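Local structure of sulfur oxidation protein soxB (Thermus thermophilus, 2WDD) at residues D36-A41 with G130-T135; V161-W166 with L261-M266; H286-T291 with G305-K310; V404-T409 with T425-P430. The protein hydrolyses a sulfur-sulfur bond as a dimanganese thiosulfohydrolase of the Sox sulfur oxidation pathway, with a cysteine S-thiosulfonate as the probable target. One frame throughout, in Å; residues are numbered along the deposited sequence.

Contact 1 (D36-A41 with G130-T135); sequences DLHGQA and GGDTWT. With MN (manganese (II) ion), chain G; MN (manganese (II) ion), chain H.
Asp36 and His38 of a D-x-H motif meet Asp132 of a GGD motif at the two-manganese centre. These are signature loops of the metallophosphoesterase fold, which the 5'-nucleotidase family shares. Asp36 OD1 binds the first manganese at 2.1 Å, together with His38 NE2 and Asp132 OD2. Asp132 OD2 also binds the second manganese, at 2.2 Å, and so bridges the pair. The Asp36 and Asp132 side chains run side by side, their carboxylate planes 84° apart. Asp36 OD1 and Asp132 OD2 lie only 2.9 Å apart, a closeness the shared cation probably makes tolerable. Asp36 OD2 accepts from His286 N, so one ligand positions another, and Asp132 OD1 accepts from Trp164 N. Asp132 CB sits over one face of the His38 ring, 3.7 Å from its centroid and toward the rim. His38 CG is anti to its carbonyl carbon (chi1 -76°), which turns the ring back alongside Asp132. His38 ND1 is hydrogen-bonded to Asn136 OD1, which helps fix the ring's rotation. Between the backbones, Asp36 N donates to Gly131 O at 2.8 Å, His38 N to Asp132 O at 2.7 Å, and Gly39 N weakly to Thr133 O. A water accepts from Leu37 N and donates to Thr133 OG1, also a partner of Asp129. The two loops leave the neighbouring parallel strands 29-34 and 124-129. Helix 146-155 packs on Leu37 and Thr133, and helix 170-179 on Trp134.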
loop_
_atom_site.group_PDB
_atom_site.type_symbol
_atom_site.label_atom_id
_atom_site.label_comp_id
_atom_site.label_asym_id
_atom_site.label_seq_id
_atom_site.Cartn_x
_atom_site.Cartn_y
_atom_site.Cartn_z
ATOM N N ASP A 36 -5.294 -1.493 -2.907
ATOM C CA ASP A 36 -4.247 -1.939 -2.006
ATOM C C ASP A 36 -4.704 -2.807 -0.838
ATOM O O ASP A 36 -4.160 -2.726 0.271
ATOM C CB ASP A 36 -3.434 -0.733 -1.530
ATOM C CG ASP A 36 -2.715 -0.038 -2.686
ATOM O OD1 ASP A 36 -1.604 -0.457 -3.055
ATOM O OD2 ASP A 36 -3.323 0.850 -3.311
ATOM N N LEU A 37 -5.663 -3.688 -1.113
ATOM C CA LEU A 37 -6.145 -4.631 -0.102
ATOM C C LEU A 37 -5.013 -5.538 0.387
ATOM O O LEU A 37 -5.027 -5.979 1.533
ATOM C CB LEU A 37 -7.261 -5.486 -0.698
ATOM C CG LEU A 37 -7.943 -6.524 0.194
ATOM C CD1 LEU A 37 -8.612 -5.892 1.397
ATOM C CD2 LEU A 37 -8.955 -7.311 -0.608
ATOM N N HIS A 38 -4.082 -5.860 -0.505
ATOM C CA HIS A 38 -2.955 -6.713 -0.157
ATOM C C HIS A 38 -3.415 -8.005 0.520
ATOM O O HIS A 38 -2.899 -8.423 1.566
ATOM C CB HIS A 38 -1.924 -5.951 0.660
ATOM C CG HIS A 38 -1.091 -5.008 -0.159
ATOM N ND1 HIS A 38 -0.033 -5.427 -0.943
ATOM C CD2 HIS A 38 -1.176 -3.665 -0.331
ATOM C CE1 HIS A 38 0.529 -4.379 -1.517
ATOM N NE2 HIS A 38 -0.162 -3.302 -1.181
ATOM N N GLY A 39 -4.406 -8.628 -0.113
ATOM C CA GLY A 39 -4.963 -9.912 0.276
ATOM C C GLY A 39 -5.481 -10.068 1.692
ATOM O O GLY A 39 -5.657 -11.196 2.170
ATOM N N GLN A 40 -5.738 -8.951 2.369
ATOM C CA GLN A 40 -6.173 -8.991 3.761
ATOM C C GLN A 40 -7.586 -9.512 3.910
ATOM O O GLN A 40 -8.564 -8.787 3.752
ATOM C CB GLN A 40 -5.951 -7.640 4.431
ATOM C CG GLN A 40 -4.461 -7.282 4.510
ATOM C CD GLN A 40 -3.691 -8.312 5.314
ATOM O OE1 GLN A 40 -3.960 -8.496 6.501
ATOM N NE2 GLN A 40 -2.786 -9.044 4.653
ATOM N N ALA A 41 -7.676 -10.805 4.191
ATOM C CA ALA A 41 -8.957 -11.490 4.221
ATOM C C ALA A 41 -9.801 -11.279 5.463
ATOM O O ALA A 41 -11.029 -11.427 5.426
ATOM C CB ALA A 41 -8.739 -12.976 3.984
ATOM N N GLY A 130 -8.252 -0.808 -7.218
ATOM C CA GLY A 130 -7.021 -0.160 -7.629
ATOM C C GLY A 130 -5.754 -1.000 -7.675
ATOM O O GLY A 130 -4.689 -0.456 -7.971
ATOM N N GLY A 131 -5.847 -2.305 -7.433
ATOM C CA GLY A 131 -4.668 -3.161 -7.529
ATOM C C GLY A 131 -3.953 -3.385 -6.205
ATOM O O GLY A 131 -4.336 -2.829 -5.177
ATOM N N ASP A 132 -2.898 -4.196 -6.237
ATOM C CA ASP A 132 -2.212 -4.658 -5.021
ATOM C C ASP A 132 -3.259 -5.383 -4.203
ATOM O O ASP A 132 -3.409 -5.162 -3.003
ATOM C CB ASP A 132 -1.589 -3.518 -4.217
ATOM C CG ASP A 132 -0.211 -3.147 -4.720
ATOM O OD1 ASP A 132 0.255 -3.774 -5.694
ATOM O OD2 ASP A 132 0.411 -2.236 -4.147
ATOM N N THR A 133 -4.013 -6.237 -4.887
ATOM C CA THR A 133 -5.104 -6.957 -4.270
ATOM C C THR A 133 -4.759 -8.416 -3.989
ATOM O O THR A 133 -5.091 -8.945 -2.933
ATOM C CB THR A 133 -6.336 -6.920 -5.203
ATOM O OG1 THR A 133 -6.588 -5.569 -5.602
ATOM C CG2 THR A 133 -7.570 -7.513 -4.517
ATOM N N TRP A 134 -4.174 -9.070 -4.984
ATOM C CA TRP A 134 -3.988 -10.518 -4.957
ATOM C C TRP A 134 -2.939 -11.109 -4.051
ATOM O O TRP A 134 -2.919 -12.332 -3.845
ATOM C CB TRP A 134 -3.679 -11.026 -6.367
ATOM C CG TRP A 134 -4.755 -10.798 -7.390
ATOM C CD1 TRP A 134 -6.051 -10.395 -7.174
ATOM C CD2 TRP A 134 -4.645 -11.071 -8.787
ATOM N NE1 TRP A 134 -6.738 -10.362 -8.368
ATOM C CE2 TRP A 134 -5.898 -10.778 -9.372
ATOM C CE3 TRP A 134 -3.593 -11.478 -9.611
ATOM C CZ2 TRP A 134 -6.115 -10.873 -10.747
ATOM C CZ3 TRP A 134 -3.815 -11.595 -10.973
ATOM C CH2 TRP A 134 -5.072 -11.298 -11.525
ATOM N N THR A 135 -2.022 -10.264 -3.591
ATOM C CA THR A 135 -0.843 -10.728 -2.887
ATOM C C THR A 135 -0.721 -10.289 -1.445
ATOM O O THR A 135 -1.504 -9.465 -0.954
ATOM C CB THR A 135 0.400 -10.241 -3.672
ATOM O OG1 THR A 135 0.303 -8.819 -3.874
ATOM C CG2 THR A 135 0.462 -10.918 -5.042
HETATM MN MN MN G . 0.102 -1.306 -2.174
HETATM MN MN MN H . 1.627 -0.644 -5.169
HETATM O O HOH W 1 -7.177 -3.862 -3.626
HETATM O O HOH W 2 1.485 -0.084 -3.136
#

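Contact 2 (V161-W166 with L261-M266); sequences VSHWEW and LSHNGM. With MN (manganese (II) ion), chain H.
The His263 ring has His163 CB over one face, 3.6 Å from its centroid. The His163 ring has Trp164 CD1 over one face, and His263 NE2 lies at its edge, near its plane. The two imidazoles are oblique, with planes 62° apart. Both reach the second manganese, but by different nitrogens: His163 ND1 and His263 NE2 each bind it at 2.2 Å. His163 CB lies against the His263 face. With CG anti to the backbone N (chi1 170°), the His163 ring is carried past it and ND1 reaches the metal. Further from the metal, Val161 CG1 packs on Leu261 CG at 4.0 Å and lies 3.4 Å from Leu261 O. His163 N donates to Glu165 OE1 at 3.0 Å, nearly along the C-O axis. Ser262 OG accepts from Asn264 N, an ST turn at the end of strand 257-262, and also bonds to Asp269 OD1. The far nitrogens are held too: His163 NE2 bonds to His226 NE2, and His263 ND1 to Gly130 O. Each ring is therefore gripped at both nitrogens, by the metal and by a second-shell partner, which probably holds both rings in a set orientation for the metal.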
loop_
_atom_site.group_PDB
_atom_site.type_symbol
_atom_site.label_atom_id
_atom_site.label_comp_id
_atom_site.label_asym_id
_atom_site.label_seq_id
_atom_site.Cartn_x
_atom_site.Cartn_y
_atom_site.Cartn_z
ATOM N N VAL A 161 -6.641 -2.769 -11.746
ATOM C CA VAL A 161 -5.339 -2.499 -12.325
ATOM C C VAL A 161 -4.324 -3.272 -11.470
ATOM O O VAL A 161 -4.726 -4.079 -10.616
ATOM C CB VAL A 161 -5.023 -1.007 -12.490
ATOM C CG1 VAL A 161 -6.011 -0.378 -13.482
ATOM C CG2 VAL A 161 -5.047 -0.270 -11.156
ATOM N N SER A 162 -3.032 -3.050 -11.691
ATOM C CA SER A 162 -2.070 -3.897 -10.996
ATOM C C SER A 162 -0.731 -3.307 -10.591
ATOM O O SER A 162 -0.302 -2.272 -11.077
ATOM C CB SER A 162 -1.775 -5.094 -11.902
ATOM O OG SER A 162 -0.959 -4.683 -12.996
ATOM N N HIS A 163 -0.067 -4.053 -9.711
ATOM C CA HIS A 163 1.292 -3.789 -9.278
ATOM C C HIS A 163 1.884 -5.079 -8.700
ATOM O O HIS A 163 2.520 -5.854 -9.437
ATOM C CB HIS A 163 1.406 -2.625 -8.299
ATOM C CG HIS A 163 2.764 -2.511 -7.669
ATOM N ND1 HIS A 163 2.995 -1.772 -6.530
ATOM C CD2 HIS A 163 3.950 -3.087 -7.991
ATOM C CE1 HIS A 163 4.266 -1.883 -6.182
ATOM N NE2 HIS A 163 4.867 -2.683 -7.048
ATOM N N TRP A 164 1.634 -5.349 -7.413
ATOM C CA TRP A 164 2.198 -6.550 -6.776
ATOM C C TRP A 164 1.690 -7.859 -7.350
ATOM O O TRP A 164 2.289 -8.905 -7.131
ATOM C CB TRP A 164 2.017 -6.528 -5.253
ATOM C CG TRP A 164 3.058 -5.697 -4.556
ATOM C CD1 TRP A 164 3.028 -4.346 -4.341
ATOM C CD2 TRP A 164 4.243 -6.177 -3.927
ATOM N NE1 TRP A 164 4.155 -3.947 -3.656
ATOM C CE2 TRP A 164 4.916 -5.060 -3.388
ATOM C CE3 TRP A 164 4.826 -7.445 -3.803
ATOM C CZ2 TRP A 164 6.151 -5.172 -2.747
ATOM C CZ3 TRP A 164 6.048 -7.548 -3.152
ATOM C CH2 TRP A 164 6.693 -6.420 -2.639
ATOM N N GLU A 165 0.589 -7.799 -8.091
ATOM C CA GLU A 165 0.036 -8.977 -8.745
ATOM C C GLU A 165 1.134 -9.692 -9.529
ATOM O O GLU A 165 1.197 -10.931 -9.565
ATOM C CB GLU A 165 -1.019 -8.511 -9.754
ATOM C CG GLU A 165 -2.406 -8.273 -9.159
ATOM C CD GLU A 165 -2.498 -7.090 -8.194
ATOM O OE1 GLU A 165 -1.755 -6.095 -8.366
ATOM O OE2 GLU A 165 -3.389 -7.152 -7.317
ATOM N N TRP A 166 1.992 -8.908 -10.167
ATOM C CA TRP A 166 3.041 -9.481 -10.996
ATOM C C TRP A 166 4.094 -10.294 -10.265
ATOM O O TRP A 166 4.889 -10.973 -10.914
ATOM C CB TRP A 166 3.675 -8.414 -11.874
ATOM C CG TRP A 166 2.657 -7.851 -12.822
ATOM C CD1 TRP A 166 1.906 -6.726 -12.638
ATOM C CD2 TRP A 166 2.164 -8.473 -14.017
ATOM N NE1 TRP A 166 0.989 -6.594 -13.658
ATOM C CE2 TRP A 166 1.131 -7.650 -14.521
ATOM C CE3 TRP A 166 2.503 -9.635 -14.719
ATOM C CZ2 TRP A 166 0.458 -7.933 -15.711
ATOM C CZ3 TRP A 166 1.809 -9.931 -15.884
ATOM C CH2 TRP A 166 0.808 -9.077 -16.374
ATOM N N LEU A 261 -8.202 4.931 -13.297
ATOM C CA LEU A 261 -8.061 3.997 -12.171
ATOM C C LEU A 261 -6.564 3.707 -12.174
ATOM O O LEU A 261 -6.060 3.011 -13.056
ATOM C CB LEU A 261 -8.833 2.703 -12.460
ATOM C CG LEU A 261 -8.807 1.583 -11.416
ATOM C CD1 LEU A 261 -9.308 2.069 -10.061
ATOM C CD2 LEU A 261 -9.658 0.426 -11.914
ATOM N N SER A 262 -5.849 4.356 -11.263
ATOM C CA SER A 262 -4.394 4.369 -11.279
ATOM C C SER A 262 -3.662 3.622 -10.182
ATOM O O SER A 262 -4.076 3.620 -9.015
ATOM C CB SER A 262 -3.954 5.832 -11.167
ATOM O OG SER A 262 -2.558 5.977 -11.339
ATOM N N HIS A 263 -2.512 3.066 -10.556
ATOM C CA HIS A 263 -1.596 2.492 -9.583
ATOM C C HIS A 263 -0.223 3.134 -9.797
ATOM O O HIS A 263 0.802 2.491 -9.601
ATOM C CB HIS A 263 -1.506 0.965 -9.612
ATOM C CG HIS A 263 -1.087 0.386 -8.297
ATOM N ND1 HIS A 263 -1.987 -0.145 -7.395
ATOM C CD2 HIS A 263 0.124 0.354 -7.687
ATOM C CE1 HIS A 263 -1.342 -0.496 -6.294
ATOM N NE2 HIS A 263 -0.062 -0.208 -6.447
ATOM N N ASN A 264 -0.214 4.416 -10.163
ATOM C CA ASN A 264 1.042 5.142 -10.364
ATOM C C ASN A 264 1.653 5.617 -9.051
ATOM O O ASN A 264 2.858 5.856 -8.990
ATOM C CB ASN A 264 0.820 6.427 -11.189
ATOM C CG ASN A 264 0.603 6.174 -12.669
ATOM O OD1 ASN A 264 1.262 5.343 -13.280
ATOM N ND2 ASN A 264 -0.260 6.992 -13.276
ATOM N N GLY A 265 0.792 5.908 -8.068
ATOM C CA GLY A 265 1.159 6.564 -6.818
ATOM C C GLY A 265 0.533 7.956 -6.893
ATOM O O GLY A 265 0.538 8.574 -7.961
ATOM N N MET A 266 -0.018 8.456 -5.791
ATOM C CA MET A 266 -0.718 9.734 -5.842
ATOM C C MET A 266 0.056 10.961 -6.301
ATOM O O MET A 266 -0.523 11.830 -6.948
ATOM C CB MET A 266 -1.492 10.010 -4.558
ATOM C CG MET A 266 -2.595 11.035 -4.752
ATOM S SD MET A 266 -3.675 11.148 -3.310
ATOM C CE MET A 266 -2.602 11.851 -2.071
HETATM MN MN MN H . 1.627 -0.644 -5.169
HETATM O O HOH W 2 1.485 -0.084 -3.136
#

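Contact 3 (H286-T291 with G305-K310); sequences HTHDLT and GSAAGK. With MN (manganese (II) ion), chain H; MN (manganese (II) ion), chain G.
His288 has the methyl of Ala307 over one face of its ring, with Ala307 CB 3.8 Å from the centroid and 26° off the ring normal. The ring binds the first manganese through NE2 at 2.2 Å. Two residues earlier, His286 binds the second manganese through ND1 at 2.3 Å. The water between the metals donates to His286 O. His288 CG is anti to its carbonyl carbon (chi1 -64°), and this points NE2 at the manganese and turns one ring face to Ala307. At the root of the side chain, His288 CA makes a CH...O contact of 3.5 Å with Ser306 O. His286 and His288 belong to the Gly-His-x-His motif of metallophosphoesterases. It follows strand 281-284, while 305-310 follows the adjacent parallel strand 300-304. From there 305-310 leads to strand 311-320, which belongs to the other of the two sheets beside the metal centre. Ala307 to Lys310 make a type I' turn on the way. Further from the metals, Ser306 N donates weakly to Asp289 O at 2.8 Å. A second water accepts a hydrogen bond from Ser306 OG and donates one to His288 O, adding a polar bridge between the loops. Leu290 CD2 packs against Ser306 OG at 3.6 Å. Thr287 OG1 donates to Asp289 OD2 at 2.7 Å, coming from above the carboxylate plane. At the outer end, Leu290 CD1 approaches Lys310 NZ, whose charge is paired with Glu48 in a salt bridge.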
loop_
_atom_site.group_PDB
_atom_site.type_symbol
_atom_site.label_atom_id
_atom_site.label_comp_id
_atom_site.label_asym_id
_atom_site.label_seq_id
_atom_site.Cartn_x
_atom_site.Cartn_y
_atom_site.Cartn_z
ATOM N N HIS A 286 -1.662 2.677 -4.782
ATOM C CA HIS A 286 -0.217 2.584 -4.578
ATOM C C HIS A 286 0.384 3.248 -3.346
ATOM O O HIS A 286 1.202 2.655 -2.635
ATOM C CB HIS A 286 0.582 2.982 -5.819
ATOM C CG HIS A 286 2.051 2.720 -5.666
ATOM N ND1 HIS A 286 2.556 1.448 -5.494
ATOM C CD2 HIS A 286 3.102 3.564 -5.543
ATOM C CE1 HIS A 286 3.860 1.518 -5.298
ATOM N NE2 HIS A 286 4.221 2.790 -5.331
ATOM N N THR A 287 0.047 4.510 -3.130
ATOM C CA THR A 287 0.611 5.223 -1.998
ATOM C C THR A 287 -0.161 5.021 -0.680
ATOM O O THR A 287 0.300 5.455 0.386
ATOM C CB THR A 287 0.859 6.708 -2.327
ATOM O OG1 THR A 287 -0.254 7.226 -3.070
ATOM C CG2 THR A 287 2.133 6.870 -3.166
ATOM N N HIS A 288 -1.263 4.273 -0.740
ATOM C CA HIS A 288 -2.041 3.918 0.445
ATOM C C HIS A 288 -2.554 5.157 1.185
ATOM O O HIS A 288 -2.686 5.153 2.413
ATOM C CB HIS A 288 -1.200 3.049 1.399
ATOM C CG HIS A 288 -0.799 1.713 0.836
ATOM N ND1 HIS A 288 -0.393 0.663 1.633
ATOM C CD2 HIS A 288 -0.749 1.256 -0.439
ATOM C CE1 HIS A 288 -0.110 -0.383 0.872
ATOM N NE2 HIS A 288 -0.328 -0.054 -0.387
ATOM N N ASP A 289 -2.866 6.207 0.426
ATOM C CA ASP A 289 -3.354 7.463 1.000
ATOM C C ASP A 289 -4.846 7.457 1.313
ATOM O O ASP A 289 -5.600 6.595 0.835
ATOM C CB ASP A 289 -3.049 8.603 0.025
ATOM C CG ASP A 289 -1.565 8.921 -0.049
ATOM O OD1 ASP A 289 -0.974 9.166 1.022
ATOM O OD2 ASP A 289 -0.990 8.947 -1.156
ATOM N N LEU A 290 -5.270 8.460 2.091
ATOM C CA LEU A 290 -6.684 8.687 2.401
ATOM C C LEU A 290 -7.008 10.143 2.069
ATOM O O LEU A 290 -6.260 11.047 2.454
ATOM C CB LEU A 290 -6.988 8.428 3.886
ATOM C CG LEU A 290 -7.281 6.962 4.233
ATOM C CD1 LEU A 290 -7.019 6.702 5.709
ATOM C CD2 LEU A 290 -8.717 6.589 3.848
ATOM N N THR A 291 -8.098 10.358 1.330
ATOM C CA THR A 291 -8.525 11.710 0.956
ATOM C C THR A 291 -10.030 11.872 1.223
ATOM O O THR A 291 -10.855 11.644 0.338
ATOM C CB THR A 291 -8.234 12.009 -0.528
ATOM O OG1 THR A 291 -8.838 11.002 -1.347
ATOM C CG2 THR A 291 -6.743 12.045 -0.783
ATOM N N GLY A 305 -7.130 5.529 -2.690
ATOM C CA GLY A 305 -7.765 4.246 -2.395
ATOM C C GLY A 305 -7.516 3.574 -1.052
ATOM O O GLY A 305 -8.038 2.480 -0.801
ATOM N N SER A 306 -6.770 4.241 -0.172
ATOM C CA SER A 306 -6.439 3.698 1.141
ATOM C C SER A 306 -5.743 2.342 1.010
ATOM O O SER A 306 -4.972 2.120 0.061
ATOM C CB SER A 306 -7.666 3.646 2.068
ATOM O OG SER A 306 -7.271 3.369 3.406
ATOM N N ALA A 307 -6.009 1.437 1.949
ATOM C CA ALA A 307 -5.324 0.147 1.910
ATOM C C ALA A 307 -5.871 -0.857 2.895
ATOM O O ALA A 307 -6.540 -0.491 3.861
ATOM C CB ALA A 307 -3.845 0.353 2.204
ATOM N N ALA A 308 -5.518 -2.120 2.656
ATOM C CA ALA A 308 -5.766 -3.215 3.583
ATOM C C ALA A 308 -7.230 -3.450 3.947
ATOM O O ALA A 308 -7.529 -4.051 4.990
ATOM C CB ALA A 308 -4.923 -2.995 4.847
ATOM N N GLY A 309 -8.126 -2.944 3.098
ATOM C CA GLY A 309 -9.570 -3.058 3.272
ATOM C C GLY A 309 -10.162 -2.091 4.281
ATOM O O GLY A 309 -11.314 -2.242 4.712
ATOM N N LYS A 310 -9.392 -1.089 4.680
ATOM C CA LYS A 310 -9.905 -0.214 5.722
ATOM C C LYS A 310 -11.058 0.686 5.341
ATOM O O LYS A 310 -11.859 1.061 6.205
ATOM C CB LYS A 310 -8.790 0.540 6.448
ATOM C CG LYS A 310 -8.162 1.683 5.690
ATOM C CD LYS A 310 -6.875 2.161 6.398
ATOM C CE LYS A 310 -7.159 2.828 7.744
ATOM N NZ LYS A 310 -5.923 3.453 8.369
HETATM MN MN MN H . 1.627 -0.644 -5.169
HETATM MN MN MN G . 0.102 -1.306 -2.174
HETATM O O HOH W 2 1.485 -0.084 -3.136
HETATM O O HOH W 3 -4.774 4.324 4.076
#

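Contact 4 (V404-T409 with T425-P430); sequences VRWGTT and TGFTYP
Trp406 points the edge of its six-membered ring at the face of Phe427, a T-shaped (edge-to-face) pair. The ring centroids are 4.8 Å apart and the planes meet at 58°. Trp406 CZ2 stands over the centre of the Phe427 ring. Trp406 CH2 comes nearest, 3.6 Å from Phe427 CE2. The Trp406 side chain starts with CG between the backbone N and the carbonyl carbon (chi1 44°), a setting that sends the indole across to the other loop. Aliphatic contacts come from Val404. Its CG1 touches Phe427 CZ at 4.1 Å, and its CG2 lies over one face of the Trp406 indole. Both loops belong to the 5'-nucleotidase C-terminal family region, and Trp406 reaches from it to the metal centre. There it stacks on the His38 ring, and Trp164 packs against it edge-to-face. A bound sulfate lies close to the Trp406 side chain, consistent with a place at the active-site pocket. Backbone contacts are made at the rim of the indole. Gly426 N lies near the ring plane, 3.8 Å from Trp406 CZ3, with Thr425 N beside it at 3.9 Å from the same carbon. Gly426 is the centre of an inverse gamma turn, closed by a weak bond of 2.8 Å from Phe427 N to Thr425 O. This turn leads from helix 418-425 toward strand 431-438. Polar bonds reach outward from the second loop. Gly426 O accepts from Asn136 ND2, and Tyr429 OH bonds to His226 ND1.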
loop_
_atom_site.group_PDB
_atom_site.type_symbol
_atom_site.label_atom_id
_atom_site.label_comp_id
_atom_site.label_asym_id
_atom_site.label_seq_id
_atom_site.Cartn_x
_atom_site.Cartn_y
_atom_site.Cartn_z
ATOM N N VAL A 404 8.041 -1.248 2.810
ATOM C CA VAL A 404 6.802 -1.388 2.053
ATOM C C VAL A 404 5.671 -0.727 2.834
ATOM O O VAL A 404 5.749 -0.566 4.060
ATOM C CB VAL A 404 6.473 -2.854 1.734
ATOM C CG1 VAL A 404 7.497 -3.448 0.775
ATOM C CG2 VAL A 404 6.318 -3.699 3.016
ATOM N N ARG A 405 4.618 -0.345 2.118
ATOM C CA ARG A 405 3.490 0.289 2.797
ATOM C C ARG A 405 2.378 -0.677 3.170
ATOM O O ARG A 405 1.402 -0.284 3.802
ATOM C CB ARG A 405 2.969 1.519 2.044
ATOM C CG ARG A 405 3.889 2.731 2.220
ATOM C CD ARG A 405 3.393 3.995 1.527
ATOM N NE ARG A 405 4.360 5.070 1.724
ATOM C CZ ARG A 405 4.139 6.343 1.421
ATOM N NH1 ARG A 405 5.085 7.244 1.650
ATOM N NH2 ARG A 405 2.986 6.707 0.874
ATOM N N TRP A 406 2.539 -1.957 2.822
ATOM C CA TRP A 406 1.564 -2.964 3.234
ATOM C C TRP A 406 1.980 -3.600 4.575
ATOM O O TRP A 406 3.138 -3.520 4.991
ATOM C CB TRP A 406 1.367 -4.048 2.176
ATOM C CG TRP A 406 2.612 -4.583 1.521
ATOM C CD1 TRP A 406 3.179 -4.130 0.357
ATOM C CD2 TRP A 406 3.299 -5.804 1.847
ATOM N NE1 TRP A 406 4.208 -4.959 -0.027
ATOM C CE2 TRP A 406 4.301 -5.998 0.867
ATOM C CE3 TRP A 406 3.171 -6.744 2.875
ATOM C CZ2 TRP A 406 5.180 -7.086 0.902
ATOM C CZ3 TRP A 406 4.045 -7.814 2.915
ATOM C CH2 TRP A 406 5.035 -7.980 1.927
ATOM N N GLY A 407 1.016 -4.193 5.270
ATOM C CA GLY A 407 1.286 -4.756 6.578
ATOM C C GLY A 407 0.027 -4.737 7.427
ATOM O O GLY A 407 -1.093 -4.737 6.914
ATOM N N THR A 408 0.214 -4.727 8.742
ATOM C CA THR A 408 -0.905 -4.761 9.669
ATOM C C THR A 408 -0.409 -4.139 10.965
ATOM O O THR A 408 0.765 -3.770 11.067
ATOM C CB THR A 408 -1.409 -6.215 9.815
ATOM O OG1 THR A 408 -2.676 -6.245 10.481
ATOM C CG2 THR A 408 -0.410 -7.054 10.588
ATOM N N THR A 409 -1.289 -4.003 11.945
ATOM C CA THR A 409 -0.909 -3.390 13.208
ATOM C C THR A 409 -1.329 -4.306 14.356
ATOM O O THR A 409 -2.478 -4.717 14.418
ATOM C CB THR A 409 -1.581 -1.999 13.351
ATOM O OG1 THR A 409 -1.250 -1.172 12.224
ATOM C CG2 THR A 409 -1.131 -1.313 14.625
ATOM N N THR A 425 5.269 -9.928 5.923
ATOM C CA THR A 425 6.432 -10.404 5.179
ATOM C C THR A 425 6.115 -11.392 4.069
ATOM O O THR A 425 7.012 -12.116 3.602
ATOM C CB THR A 425 7.483 -11.038 6.135
ATOM O OG1 THR A 425 6.949 -12.235 6.722
ATOM C CG2 THR A 425 7.906 -10.069 7.241
ATOM N N GLY A 426 4.852 -11.425 3.655
ATOM C CA GLY A 426 4.384 -12.334 2.627
ATOM C C GLY A 426 4.789 -11.984 1.209
ATOM O O GLY A 426 3.927 -11.850 0.327
ATOM N N PHE A 427 6.087 -11.799 0.988
ATOM C CA PHE A 427 6.633 -11.607 -0.359
ATOM C C PHE A 427 6.669 -12.992 -0.999
ATOM O O PHE A 427 6.938 -13.979 -0.317
ATOM C CB PHE A 427 8.108 -11.180 -0.288
ATOM C CG PHE A 427 8.332 -9.829 0.326
ATOM C CD1 PHE A 427 8.551 -8.714 -0.481
ATOM C CD2 PHE A 427 8.391 -9.679 1.705
ATOM C CE1 PHE A 427 8.796 -7.452 0.080
ATOM C CE2 PHE A 427 8.616 -8.424 2.276
ATOM C CZ PHE A 427 8.784 -7.310 1.467
ATOM N N THR A 428 6.526 -13.067 -2.317
ATOM C CA THR A 428 6.699 -14.365 -2.970
ATOM C C THR A 428 8.202 -14.670 -3.044
ATOM O O THR A 428 8.591 -15.774 -3.448
ATOM C CB THR A 428 6.107 -14.382 -4.386
ATOM O OG1 THR A 428 6.643 -13.286 -5.131
ATOM C CG2 THR A 428 4.565 -14.347 -4.351
ATOM N N TYR A 429 9.034 -13.679 -2.706
ATOM C CA TYR A 429 10.501 -13.812 -2.671
ATOM C C TYR A 429 10.936 -13.330 -1.289
ATOM O O TYR A 429 11.493 -12.252 -1.142
ATOM C CB TYR A 429 11.182 -12.974 -3.764
ATOM C CG TYR A 429 10.707 -11.536 -3.897
ATOM C CD1 TYR A 429 11.516 -10.477 -3.507
ATOM C CD2 TYR A 429 9.467 -11.247 -4.470
ATOM C CE1 TYR A 429 11.096 -9.158 -3.651
ATOM C CE2 TYR A 429 9.027 -9.923 -4.600
ATOM C CZ TYR A 429 9.854 -8.893 -4.218
ATOM O OH TYR A 429 9.430 -7.591 -4.361
ATOM N N PRO A 430 10.618 -14.111 -0.250
ATOM C CA PRO A 430 10.812 -13.708 1.153
ATOM C C PRO A 430 12.177 -14.017 1.746
ATOM O O PRO A 430 12.396 -13.829 2.943
ATOM C CB PRO A 430 9.756 -14.546 1.871
ATOM C CG PRO A 430 9.803 -15.854 1.099
ATOM C CD PRO A 430 9.968 -15.434 -0.351
#

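How the contacts relate
The four contacts follow one another along the chain, each closing before the next opens. The centres of contacts 1, 2 and 3 lie about 10 to 12 Å apart around the two manganese ions. Contact 1 uses loops after strands 29-34 and 124-129 of one mixed sheet. Contact 3 uses loops after strands 281-284 and 300-304 of another. Contact 2 joins the two sheets, since one segment follows strand 159-160 of the first and the other runs off strand 257-262 of the second. Contact 4 belongs to the C-terminal family region, about 11 Å from contact 1 and 15 to 16 Å from the others, centre to centre. The metal pocket is thus built from distant parts of the sequence.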